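Long-range contact in Cas13d (uncultured Ruminococcus sp, PDB 6IV9), which binds a CRISPR RNA in a binary complex and probably uses two HEPN domains to mature that RNA and cleave target RNA: residues A[665-670]-A[684-689]. The protein carries 2 engineered substitutions. Residues are numbered along the deposited sequence; the frame is centred on the assembly and turned at random.
Sequences QIERYY and EAKRSE. With nucleotides of chain B.
Tyr670 and Ile666 of helix 663-673 pack on Lys686, Arg687 and Glu689 of helix 683-696, a buried helix-helix contact between consecutive helices; the axes of segments 665-670 and 684-689 approach to 9.9 Å and cross at 50°. With CG set opposite the backbone N (chi1 -176°), the Tyr670 ring reaches across so that the Lys686 chain lies over one face: Lys686 CG sits 3.8 Å from the ring centroid, almost on the normal, a CH-pi contact that uses lysine's long aliphatic stem. The ammonium is thereby carried past the ring, and Lys686 NZ meets Glu667 OE1 at 3.1 Å from above the carboxylate plane, in a salt bridge; the carbonyls of Met679 and Ser681 in the connecting loop also accept from NZ. At the far end of the ring, Tyr670 OH accepts from Asp678 N and, in the modelled conformer of Glu689, one of two deposited, donates to Glu689 OE1 (2.8 Å) from above the carboxylate plane, a bond that may not always be made. A phenylalanine here lacks the hydroxyl and would probably leave Asp678 N without this acceptor. One turn earlier, Ile666 CG1 lies over a face of the Arg687 guanidinium, 3.6 Å from NH2, an apolar branch suited to a flat cation whose N-H groups are directed elsewhere: NE to the carbonyl of Leu658, and NH2 to the carbonyl of Ile661 and in a salt bridge to Asp663. Tyr669 OH hydrogen-bonds U38 O2' of chain B. Helix 683-696 meets helix 651-660 through Arg687 and Ser688 on Met655, while helix 663-673 reaches helix 713-760 through Tyr669.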
loop_
_atom_site.group_PDB
_atom_site.type_symbol
_atom_site.label_atom_id
_atom_site.label_comp_id
_atom_site.label_asym_id
_atom_site.label_seq_id
_atom_site.Cartn_x
_atom_site.Cartn_y
_atom_site.Cartn_z
ATOM N N GLN A 665 22.970 8.601 7.810
ATOM C CA GLN A 665 22.685 7.182 8.124
ATOM C C GLN A 665 23.891 6.286 7.807
ATOM O O GLN A 665 24.165 5.399 8.575
ATOM C CB GLN A 665 21.376 6.732 7.490
ATOM C CG GLN A 665 20.864 5.424 8.067
ATOM C CD GLN A 665 20.960 5.297 9.569
ATOM O OE1 GLN A 665 20.511 6.162 10.309
ATOM N NE2 GLN A 665 21.529 4.201 10.033
ATOM N N ILE A 666 24.582 6.537 6.705
ATOM C CA ILE A 666 25.772 5.715 6.353
ATOM C C ILE A 666 26.812 5.850 7.476
ATOM O O ILE A 666 27.395 4.861 7.848
ATOM C CB ILE A 666 26.333 6.130 4.984
ATOM C CG1 ILE A 666 25.396 5.725 3.852
ATOM C CG2 ILE A 666 27.730 5.582 4.774
ATOM C CD1 ILE A 666 25.097 4.263 3.804
ATOM N N GLU A 667 26.994 7.051 8.003
ATOM C CA GLU A 667 27.962 7.262 9.104
ATOM C C GLU A 667 27.523 6.456 10.331
ATOM O O GLU A 667 28.372 5.895 10.985
ATOM C CB GLU A 667 28.096 8.751 9.408
ATOM C CG GLU A 667 28.669 9.551 8.259
ATOM C CD GLU A 667 30.099 10.014 8.451
ATOM O OE1 GLU A 667 30.815 9.397 9.236
ATOM O OE2 GLU A 667 30.489 10.966 7.805
ATOM N N ARG A 668 26.229 6.439 10.631
ATOM C CA ARG A 668 25.733 5.651 11.787
ATOM C C ARG A 668 25.970 4.155 11.552
ATOM O O ARG A 668 26.432 3.498 12.446
ATOM C CB ARG A 668 24.236 5.873 11.976
ATOM C CG ARG A 668 23.864 7.215 12.572
ATOM C CD ARG A 668 22.376 7.231 12.821
ATOM N NE ARG A 668 21.933 8.523 13.273
ATOM C CZ ARG A 668 21.437 9.444 12.473
ATOM N NH1 ARG A 668 21.599 10.721 12.760
ATOM N NH2 ARG A 668 20.788 9.088 11.380
ATOM N N TYR A 669 25.649 3.658 10.368
ATOM C CA TYR A 669 25.860 2.227 10.065
ATOM C C TYR A 669 27.349 1.891 10.130
ATOM O O TYR A 669 27.715 0.872 10.653
ATOM C CB TYR A 669 25.389 1.919 8.650
ATOM C CG TYR A 669 23.906 1.743 8.492
ATOM C CD1 TYR A 669 23.193 0.890 9.309
ATOM C CD2 TYR A 669 23.221 2.409 7.495
ATOM C CE1 TYR A 669 21.830 0.730 9.162
ATOM C CE2 TYR A 669 21.862 2.254 7.326
ATOM C CZ TYR A 669 21.165 1.405 8.159
ATOM O OH TYR A 669 19.839 1.246 7.990
ATOM N N TYR A 670 28.168 2.762 9.576
ATOM C CA TYR A 670 29.623 2.500 9.555
ATOM C C TYR A 670 30.168 2.399 10.984
ATOM O O TYR A 670 30.920 1.512 11.269
ATOM C CB TYR A 670 30.320 3.602 8.764
ATOM C CG TYR A 670 31.796 3.393 8.595
ATOM C CD1 TYR A 670 32.279 2.474 7.695
ATOM C CD2 TYR A 670 32.708 4.110 9.346
ATOM C CE1 TYR A 670 33.632 2.267 7.538
ATOM C CE2 TYR A 670 34.067 3.922 9.199
ATOM C CZ TYR A 670 34.530 2.990 8.295
ATOM O OH TYR A 670 35.860 2.786 8.143
ATOM N N GLU A 684 32.229 7.579 0.297
ATOM C CA GLU A 684 32.297 6.496 -0.711
ATOM C C GLU A 684 33.093 5.324 -0.130
ATOM O O GLU A 684 32.743 4.205 -0.411
ATOM C CB GLU A 684 32.849 6.997 -2.044
ATOM C CG GLU A 684 32.752 5.978 -3.170
ATOM C CD GLU A 684 31.380 5.617 -3.736
ATOM O OE1 GLU A 684 30.346 6.065 -3.200
ATOM O OE2 GLU A 684 31.344 4.878 -4.721
ATOM N N ALA A 685 34.171 5.606 0.598
ATOM C CA ALA A 685 34.974 4.538 1.224
ATOM C C ALA A 685 34.120 3.806 2.264
ATOM O O ALA A 685 34.190 2.614 2.322
ATOM C CB ALA A 685 36.210 5.121 1.845
ATOM N N LYS A 686 33.360 4.543 3.056
ATOM C CA LYS A 686 32.491 3.933 4.088
ATOM C C LYS A 686 31.432 3.057 3.414
ATOM O O LYS A 686 31.237 1.955 3.858
ATOM C CB LYS A 686 31.869 5.033 4.944
ATOM C CG LYS A 686 32.861 5.841 5.757
ATOM C CD LYS A 686 32.216 6.808 6.680
ATOM C CE LYS A 686 33.196 7.330 7.698
ATOM N NZ LYS A 686 33.371 8.783 7.591
ATOM N N ARG A 687 30.819 3.540 2.342
ATOM C CA ARG A 687 29.819 2.719 1.617
ATOM C C ARG A 687 30.525 1.480 1.063
ATOM O O ARG A 687 29.992 0.408 1.196
ATOM C CB ARG A 687 29.159 3.520 0.497
ATOM C CG ARG A 687 28.189 4.591 0.966
ATOM C CD ARG A 687 27.394 5.208 -0.168
ATOM N NE ARG A 687 26.271 6.019 0.246
ATOM C CZ ARG A 687 26.315 7.302 0.529
ATOM N NH1 ARG A 687 27.416 7.990 0.332
ATOM N NH2 ARG A 687 25.256 7.902 1.018
ATOM N N SER A 688 31.714 1.670 0.492
ATOM C CA SER A 688 32.490 0.560 -0.106
ATOM C C SER A 688 32.799 -0.461 0.978
ATOM O O SER A 688 32.661 -1.634 0.734
ATOM C CB SER A 688 33.740 1.044 -0.762
ATOM O OG SER A 688 33.423 1.807 -1.890
ATOM N N GLU A 689 33.245 0.016 2.131
ATOM C CA GLU A 689 33.391 -0.903 3.365
ATOM C C GLU A 689 32.183 -1.748 3.884
ATOM O O GLU A 689 32.296 -2.925 4.069
ATOM C CB GLU A 689 34.043 -0.103 4.495
ATOM C CG GLU A 689 34.922 -0.930 5.414
ATOM C CD GLU A 689 35.793 -0.132 6.378
ATOM O OE1 GLU A 689 36.151 1.015 6.056
ATOM O OE2 GLU A 689 36.120 -0.662 7.446
ATOM P P U B 39 15.897 1.876 9.362
ATOM O OP1 U B 39 16.405 0.688 10.013
ATOM O OP2 U B 39 14.424 1.960 9.154
ATOM O "O5'" U B 39 16.333 3.259 9.976
ATOM C "C5'" U B 39 17.649 3.426 10.530
ATOM C "C4'" U B 39 17.802 4.851 11.009
ATOM O "O4'" U B 39 17.506 5.776 9.924
ATOM C "C3'" U B 39 16.846 5.290 12.099
ATOM O "O3'" U B 39 17.235 4.731 13.333
ATOM C "C2'" U B 39 16.915 6.812 11.966
ATOM O "O2'" U B 39 18.081 7.478 12.403
ATOM C "C1'" U B 39 16.901 6.954 10.450
ATOM N N1 U B 39 15.551 7.062 9.883
ATOM C C2 U B 39 14.879 8.260 10.046
ATOM O O2 U B 39 15.345 9.199 10.670
ATOM N N3 U B 39 13.633 8.304 9.469
ATOM C C4 U B 39 13.007 7.297 8.756
ATOM O O4 U B 39 11.888 7.488 8.288
ATOM C C5 U B 39 13.768 6.093 8.634
ATOM C C6 U B 39 14.983 6.017 9.187
ATOM P P U B 38 11.955 1.794 4.632
ATOM O OP1 U B 38 11.673 1.048 3.449
ATOM O OP2 U B 38 11.313 1.518 5.891
ATOM O "O5'" U B 38 13.527 1.648 4.822
ATOM C "C5'" U B 38 14.106 2.122 5.978
ATOM C "C4'" U B 38 15.604 2.225 5.781
ATOM O "O4'" U B 38 15.861 3.077 4.641
ATOM C "C3'" U B 38 16.268 2.927 6.947
ATOM O "O3'" U B 38 16.606 1.924 7.911
ATOM C "C2'" U B 38 17.492 3.577 6.302
ATOM O "O2'" U B 38 18.537 2.654 6.091
ATOM C "C1'" U B 38 16.953 3.935 4.926
ATOM N N1 U B 38 16.510 5.327 4.820
ATOM C C2 U B 38 16.640 5.926 3.578
ATOM O O2 U B 38 17.109 5.338 2.609
ATOM N N3 U B 38 16.179 7.224 3.509
ATOM C C4 U B 38 15.592 7.961 4.537
ATOM O O4 U B 38 15.210 9.124 4.326
ATOM C C5 U B 38 15.444 7.241 5.777
ATOM C C6 U B 38 15.902 5.979 5.871
#